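Local coordinates for 6-phospho-beta-d glycosidase (Streptococcus pyogenes, PDB 5FOO), which probably hydrolyses 6-phospho-beta-D-glucosides as a family 1 glycoside hydrolase, with 6-phosphocyclophellitol bound in its active-site pocket, at residues 50-55 with 426-431; 267-270 with 274-277. The protein carries 1 engineered substitution. One frame throughout, in Å; residues are numbered along the deposited sequence.

Contact 1: residues 50-55 with 426-431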
ATOM      1  N   THR A  50       8.391  13.362 -13.700  1.00 28.21           N
ATOM      2  CA  THR A  50       7.190  13.434 -14.479  1.00 28.31           C
ATOM      3  C   THR A  50       6.247  12.294 -14.152  1.00 28.10           C
ATOM      4  O   THR A  50       5.051  12.543 -14.126  1.00 26.46           O
ATOM      5  CB  THR A  50       7.540  13.490 -15.986  1.00 29.07           C
ATOM      6  OG1 THR A  50       8.130  14.771 -16.215  1.00 29.56           O
ATOM      7  CG2 THR A  50       6.318  13.393 -16.883  1.00 28.69           C
ATOM      8  N   ALA A  51       6.790  11.095 -13.874  1.00 23.33           N
ATOM      9  CA  ALA A  51       6.062   9.900 -13.598  1.00 24.71           C
ATOM     10  C   ALA A  51       4.955   9.696 -14.643  1.00 29.53           C
ATOM     11  O   ALA A  51       5.257   9.729 -15.830  1.00 27.05           O
ATOM     12  CB  ALA A  51       5.531   9.936 -12.156  1.00 24.97           C
ATOM     13  N   SER A  52       3.671   9.553 -14.257  1.00 27.11           N
ATOM     14  CA  SER A  52       2.657   9.380 -15.268  1.00 29.97           C
ATOM     15  C   SER A  52       1.825  10.658 -15.463  1.00 28.61           C
ATOM     16  O   SER A  52       0.743  10.563 -15.936  1.00 29.08           O
ATOM     17  CB  SER A  52       1.790   8.135 -14.986  1.00 29.68           C
ATOM     18  OG  SER A  52       2.512   6.957 -15.385  1.00 32.12           O
ATOM     19  N   ASP A  53       2.353  11.820 -15.100  1.00 26.80           N
ATOM     20  CA  ASP A  53       1.790  13.111 -15.488  1.00 27.94           C
ATOM     21  C   ASP A  53       0.348  13.343 -14.944  1.00 29.43           C
ATOM     22  O   ASP A  53      -0.444  14.116 -15.525  1.00 26.75           O
ATOM     23  CB  ASP A  53       1.831  13.280 -17.038  1.00 29.71           C
ATOM     24  CG  ASP A  53       1.572  14.719 -17.502  1.00 33.03           C
ATOM     25  OD1 ASP A  53       2.027  15.630 -16.729  1.00 31.79           O
ATOM     26  OD2 ASP A  53       0.919  14.911 -18.627  1.00 34.16           O
ATOM     27  N   ALA A  54       0.022  12.698 -13.829  1.00 29.58           N
ATOM     28  CA  ALA A  54      -1.281  12.925 -13.193  1.00 29.84           C
ATOM     29  C   ALA A  54      -1.455  14.370 -12.680  1.00 27.81           C
ATOM     30  O   ALA A  54      -2.598  14.864 -12.586  1.00 27.27           O
ATOM     31  CB  ALA A  54      -1.534  11.914 -12.094  1.00 28.37           C
ATOM     32  N   TYR A  55      -0.363  15.070 -12.371  1.00 24.93           N
ATOM     33  CA  TYR A  55      -0.486  16.475 -12.076  1.00 25.65           C
ATOM     34  C   TYR A  55      -1.363  17.212 -13.145  1.00 28.70           C
ATOM     35  O   TYR A  55      -2.266  18.019 -12.798  1.00 26.87           O
ATOM     36  CB  TYR A  55       0.856  17.181 -11.851  1.00 27.61           C
ATOM     37  CG  TYR A  55       0.667  18.648 -11.490  1.00 29.94           C
ATOM     38  CD1 TYR A  55       0.397  19.029 -10.188  1.00 30.57           C
ATOM     39  CD2 TYR A  55       0.694  19.656 -12.474  1.00 34.49           C
ATOM     40  CE1 TYR A  55       0.143  20.357  -9.868  1.00 30.27           C
ATOM     41  CE2 TYR A  55       0.492  20.992 -12.139  1.00 31.83           C
ATOM     42  CZ  TYR A  55       0.205  21.330 -10.830  1.00 32.85           C
ATOM     43  OH  TYR A  55      -0.012  22.666 -10.443  1.00 37.15           O
ATOM     44  N   ASN A 426      12.297   0.113  -9.717  1.00 28.05           N
ATOM     45  CA  ASN A 426      12.007  -0.443 -11.035  1.00 29.66           C
ATOM     46  C   ASN A 426      11.350   0.452 -12.039  1.00 29.14           C
ATOM     47  O   ASN A 426      11.111   0.031 -13.213  1.00 31.30           O
ATOM     48  CB  ASN A 426      11.196  -1.713 -10.868  1.00 32.93           C
ATOM     49  CG  ASN A 426      11.902  -2.688  -9.993  1.00 35.03           C
ATOM     50  OD1 ASN A 426      11.512  -2.943  -8.882  1.00 37.86           O
ATOM     51  ND2 ASN A 426      13.001  -3.161 -10.465  1.00 33.32           N
ATOM     52  N   ALA A 427      11.018   1.675 -11.612  1.00 31.20           N
ATOM     53  CA  ALA A 427      10.454   2.659 -12.534  1.00 31.08           C
ATOM     54  C   ALA A 427       9.421   1.974 -13.424  1.00 28.96           C
ATOM     55  O   ALA A 427       8.533   1.377 -12.884  1.00 32.98           O
ATOM     56  CB  ALA A 427      11.568   3.342 -13.333  1.00 30.65           C
ATOM     57  N   TYR A 428       9.572   1.989 -14.751  1.00 26.33           N
ATOM     58  CA  TYR A 428       8.603   1.441 -15.694  1.00 25.51           C
ATOM     59  C   TYR A 428       9.075   0.146 -16.312  1.00 27.15           C
ATOM     60  O   TYR A 428       8.606  -0.243 -17.362  1.00 30.48           O
ATOM     61  CB  TYR A 428       8.321   2.506 -16.812  1.00 29.02           C
ATOM     62  CG  TYR A 428       7.466   3.676 -16.311  1.00 29.32           C
ATOM     63  CD1 TYR A 428       6.067   3.618 -16.318  1.00 33.89           C
ATOM     64  CD2 TYR A 428       8.068   4.832 -15.824  1.00 33.16           C
ATOM     65  CE1 TYR A 428       5.293   4.680 -15.816  1.00 33.26           C
ATOM     66  CE2 TYR A 428       7.326   5.907 -15.333  1.00 31.12           C
ATOM     67  CZ  TYR A 428       5.951   5.832 -15.317  1.00 34.28           C
ATOM     68  OH  TYR A 428       5.285   6.930 -14.821  1.00 36.13           O
ATOM     69  N   LYS A 429      10.069  -0.507 -15.713  1.00 30.55           N
ATOM     70  CA  LYS A 429      10.451  -1.835 -16.182  1.00 31.21           C
ATOM     71  C   LYS A 429       9.242  -2.778 -16.336  1.00 30.13           C
ATOM     72  O   LYS A 429       9.047  -3.392 -17.380  1.00 30.72           O
ATOM     73  CB  LYS A 429      11.416  -2.448 -15.180  1.00 31.60           C
ATOM     74  CG  LYS A 429      11.980  -3.778 -15.623  1.00 31.82           C
ATOM     75  CD  LYS A 429      12.879  -4.326 -14.521  1.00 33.01           C
ATOM     76  CE  LYS A 429      13.419  -5.666 -15.035  1.00 36.88           C
ATOM     77  NZ  LYS A 429      14.362  -6.210 -14.067  1.00 38.72           N
ATOM     78  N   ASN A 430       8.463  -2.904 -15.279  1.00 25.47           N
ATOM     79  CA  ASN A 430       7.311  -3.775 -15.304  1.00 28.77           C
ATOM     80  C   ASN A 430       6.028  -2.935 -15.220  1.00 29.14           C
ATOM     81  O   ASN A 430       5.929  -2.063 -14.365  1.00 30.36           O
ATOM     82  CB  ASN A 430       7.339  -4.749 -14.144  1.00 31.42           C
ATOM     83  CG  ASN A 430       8.651  -5.519 -14.041  1.00 31.19           C
ATOM     84  OD1 ASN A 430       9.423  -5.345 -13.072  1.00 31.07           O
ATOM     85  ND2 ASN A 430       8.884  -6.382 -14.980  1.00 27.12           N
ATOM     86  N   ARG A 431       5.114  -3.198 -16.163  1.00 27.63           N
ATOM     87  CA  ARG A 431       3.849  -2.465 -16.347  1.00 30.83           C
ATOM     88  C   ARG A 431       2.757  -3.269 -15.683  1.00 28.44           C
ATOM     89  O   ARG A 431       2.701  -4.463 -15.878  1.00 28.73           O
ATOM     90  CB  ARG A 431       3.565  -2.263 -17.834  1.00 29.30           C
ATOM     91  CG  ARG A 431       4.728  -1.663 -18.664  1.00 30.29           C
ATOM     92  CD  ARG A 431       5.088  -0.313 -18.097  1.00 29.70           C
ATOM     93  NE  ARG A 431       6.060   0.446 -18.879  1.00 27.93           N
ATOM     94  CZ  ARG A 431       5.769   1.397 -19.742  1.00 28.39           C
ATOM     95  NH1 ARG A 431       4.505   1.745 -20.024  1.00 29.47           N
ATOM     96  NH2 ARG A 431       6.763   2.003 -20.355  1.00 27.84           N
TER
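S52 OG (chi1 -78°) and Y428 CG (chi1 -73°) both lie anti to their own carbonyl carbons, beside the backbone N, and the phenol end reaches across to the serine hydroxyl. The modelled bond runs from Y428 OH to S52 OG at 2.8 Å, with the serine oxygen at the edge of the ring, near its plane. Y428 OH sits too close to the backbone beside it, so its exact place is doubtful. The firmer partner of S52 OG is the carbonyl of D420, to which it also hydrogen-bonds. In this TIM barrel each segment begins with a type II' turn, T50 to D53 just before helix 54-67 and N426 to K429 in the loop following the last barrel strand, 410-416. That loop region also carries S423, W424 and Y432 of the 6-phosphocyclophellitol pocket, and the Y428 side chain lies about 9 Å from the ligand. R431, from the same segment, lies against the tyrosine. Its NE donates to a lone pair of Y428 O at 3.0 Å, while Y428 CD1 lies 4.0 Å above the centre of the guanidinium plane. R431 NH1 forms a salt bridge with the carboxylate of D420.

Contact 2: residues 267-270 with 274-277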
ATOM      1  N   ALA A 267       7.622 -10.170  23.728  1.00 30.66           N
ATOM      2  CA  ALA A 267       8.620 -10.988  24.487  1.00 34.16           C
ATOM      3  C   ALA A 267       9.866 -11.303  23.621  1.00 32.51           C
ATOM      4  O   ALA A 267      10.977 -11.190  24.107  1.00 37.31           O
ATOM      5  CB  ALA A 267       7.986 -12.292  24.999  1.00 37.02           C
ATOM      6  N   VAL A 268       9.710 -11.600  22.327  1.00 28.91           N
ATOM      7  CA  VAL A 268      10.886 -11.820  21.488  1.00 30.75           C
ATOM      8  C   VAL A 268      11.758 -10.565  21.385  1.00 33.48           C
ATOM      9  O   VAL A 268      13.000 -10.614  21.539  1.00 31.40           O
ATOM     10  CB  VAL A 268      10.514 -12.398  20.115  1.00 32.92           C
ATOM     11  CG1 VAL A 268      11.721 -12.478  19.169  1.00 34.08           C
ATOM     12  CG2 VAL A 268       9.833 -13.774  20.278  1.00 33.68           C
ATOM     13  N   LEU A 269      11.119  -9.441  21.125  1.00 29.56           N
ATOM     14  CA  LEU A 269      11.861  -8.193  20.895  1.00 32.56           C
ATOM     15  C   LEU A 269      12.638  -7.799  22.150  1.00 33.77           C
ATOM     16  O   LEU A 269      13.779  -7.379  22.039  1.00 33.73           O
ATOM     17  CB  LEU A 269      10.917  -7.040  20.488  1.00 29.47           C
ATOM     18  CG  LEU A 269      10.255  -7.237  19.125  1.00 28.31           C
ATOM     19  CD1 LEU A 269       9.257  -6.101  18.963  1.00 30.21           C
ATOM     20  CD2 LEU A 269      11.265  -7.250  17.978  1.00 27.33           C
ATOM     21  N   LYS A 270      12.008  -7.992  23.308  1.00 34.26           N
ATOM     22  CA  LYS A 270      12.595  -7.695  24.627  1.00 39.34           C
ATOM     23  C   LYS A 270      13.765  -8.626  24.948  1.00 35.12           C
ATOM     24  O   LYS A 270      14.805  -8.173  25.368  1.00 35.48           O
ATOM     25  CB  LYS A 270      11.518  -7.871  25.653  1.00 42.02           C
ATOM     26  CG  LYS A 270      11.726  -7.367  27.060  1.00 43.49           C
ATOM     27  CD  LYS A 270      10.527  -7.980  27.832  1.00 54.09           C
ATOM     28  CE  LYS A 270      10.126  -7.273  29.105  1.00 60.46           C
ATOM     29  NZ  LYS A 270      11.335  -7.140  29.955  1.00 59.04           N
ATOM     30  N   VAL A 274      15.771  -5.336  21.574  1.00 32.15           N
ATOM     31  CA  VAL A 274      15.434  -4.350  20.565  1.00 30.10           C
ATOM     32  C   VAL A 274      14.025  -3.779  20.675  1.00 32.04           C
ATOM     33  O   VAL A 274      13.590  -3.054  19.779  1.00 31.52           O
ATOM     34  CB  VAL A 274      15.664  -4.909  19.122  1.00 33.45           C
ATOM     35  CG1 VAL A 274      17.164  -5.167  18.884  1.00 32.61           C
ATOM     36  CG2 VAL A 274      14.831  -6.159  18.850  1.00 29.17           C
ATOM     37  N   LEU A 275      13.337  -4.065  21.767  1.00 30.01           N
ATOM     38  CA  LEU A 275      12.005  -3.544  21.992  1.00 32.81           C
ATOM     39  C   LEU A 275      11.953  -1.994  21.914  1.00 33.81           C
ATOM     40  O   LEU A 275      12.846  -1.295  22.398  1.00 29.67           O
ATOM     41  CB  LEU A 275      11.439  -4.032  23.325  1.00 32.63           C
ATOM     42  CG  LEU A 275       9.962  -3.683  23.635  1.00 34.60           C
ATOM     43  CD1 LEU A 275       8.990  -4.443  22.726  1.00 31.05           C
ATOM     44  CD2 LEU A 275       9.660  -3.963  25.094  1.00 30.98           C
ATOM     45  N   TRP A 276      10.913  -1.501  21.234  1.00 29.77           N
ATOM     46  CA  TRP A 276      10.634  -0.079  21.093  1.00 31.03           C
ATOM     47  C   TRP A 276      10.500   0.579  22.440  1.00 28.45           C
ATOM     48  O   TRP A 276      10.200  -0.056  23.433  1.00 30.11           O
ATOM     49  CB  TRP A 276       9.317   0.181  20.280  1.00 26.94           C
ATOM     50  CG  TRP A 276       8.145  -0.668  20.727  1.00 26.10           C
ATOM     51  CD1 TRP A 276       7.464  -0.593  21.914  1.00 27.65           C
ATOM     52  CD2 TRP A 276       7.596  -1.762  20.015  1.00 25.41           C
ATOM     53  NE1 TRP A 276       6.551  -1.592  21.998  1.00 28.06           N
ATOM     54  CE2 TRP A 276       6.548  -2.292  20.818  1.00 27.32           C
ATOM     55  CE3 TRP A 276       7.843  -2.305  18.744  1.00 26.13           C
ATOM     56  CZ2 TRP A 276       5.718  -3.328  20.394  1.00 28.19           C
ATOM     57  CZ3 TRP A 276       7.029  -3.386  18.312  1.00 28.57           C
ATOM     58  CH2 TRP A 276       5.989  -3.884  19.138  1.00 28.86           C
ATOM     59  N   GLN A 277      10.721   1.869  22.433  1.00 29.21           N
ATOM     60  CA  GLN A 277      10.362   2.722  23.560  1.00 31.86           C
ATOM     61  C   GLN A 277       8.893   3.164  23.456  1.00 32.57           C
ATOM     62  O   GLN A 277       8.501   3.818  22.478  1.00 32.10           O
ATOM     63  CB  GLN A 277      11.251   3.978  23.537  1.00 35.07           C
ATOM     64  CG  GLN A 277      12.633   3.744  24.068  1.00 45.45           C
ATOM     65  CD  GLN A 277      12.631   3.580  25.590  1.00 61.78           C
ATOM     66  OE1 GLN A 277      12.157   4.471  26.320  1.00 72.44           O
ATOM     67  NE2 GLN A 277      13.135   2.437  26.081  1.00 62.50           N
TER
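Just past the end of helix 263-271 the chain folds back on itself, and V274 N donates to L269 O at 2.9 Å with a nearly straight N-H...O angle of 166°. This six-to-one bond and the apolar contact between the same two residues are two of the features of a Schellman motif, so the helix probably ends in one. The turn lies on the outer part of the TIM barrel, in the connection between strands 218-224 and 293-297. L269 is the hub of the contact, and its two methyls go to different partners. CD2 meets V274 CG2 at 3.8 Å, the two side chains crossing at about a right angle, and W317 touches both residues from a neighbouring loop. L275 packs against the base of the same leucine, with its CD1 3.9 Å from L269 CB, while its own CB rests 4.0 Å from the backbone N of K270. K270 CB also comes near L275, while the end of its side chain leads away. W276 has CG between its backbone N and carbonyl carbon (chi1 47°), a torsion that swings the indole back beside the helix end. Y194 of helix 186-208 stacks on that indole, and F261 meets it at a slant. L275 CD1 lies 3.8 Å above one face of the indole, offset toward the rim, and L269 CD1 approaches obliquely, 3.6 Å from W276 CZ3.

Contact 1 ties together two turns 371 residues apart in sequence, near opposite ends of the chain, whereas contact 2 spans a single local reversal nested inside that long loop. They lie on opposite sides of the chain's centre, their own centres 39 Å apart, and share no helix or loop. Contact 1 is the deeper, 16 Å from the chain's centre against 26 Å, and all its touching residues are buried; contact 2 has a buried apolar heart but an exposed lysine at its margin. The chemistry differs too: contact 1 is a polar tyrosine-serine approach of uncertain detail, with D420 bonded to both segments (S52 and R431), while contact 2 pairs one backbone bond with aliphatic and indole packing.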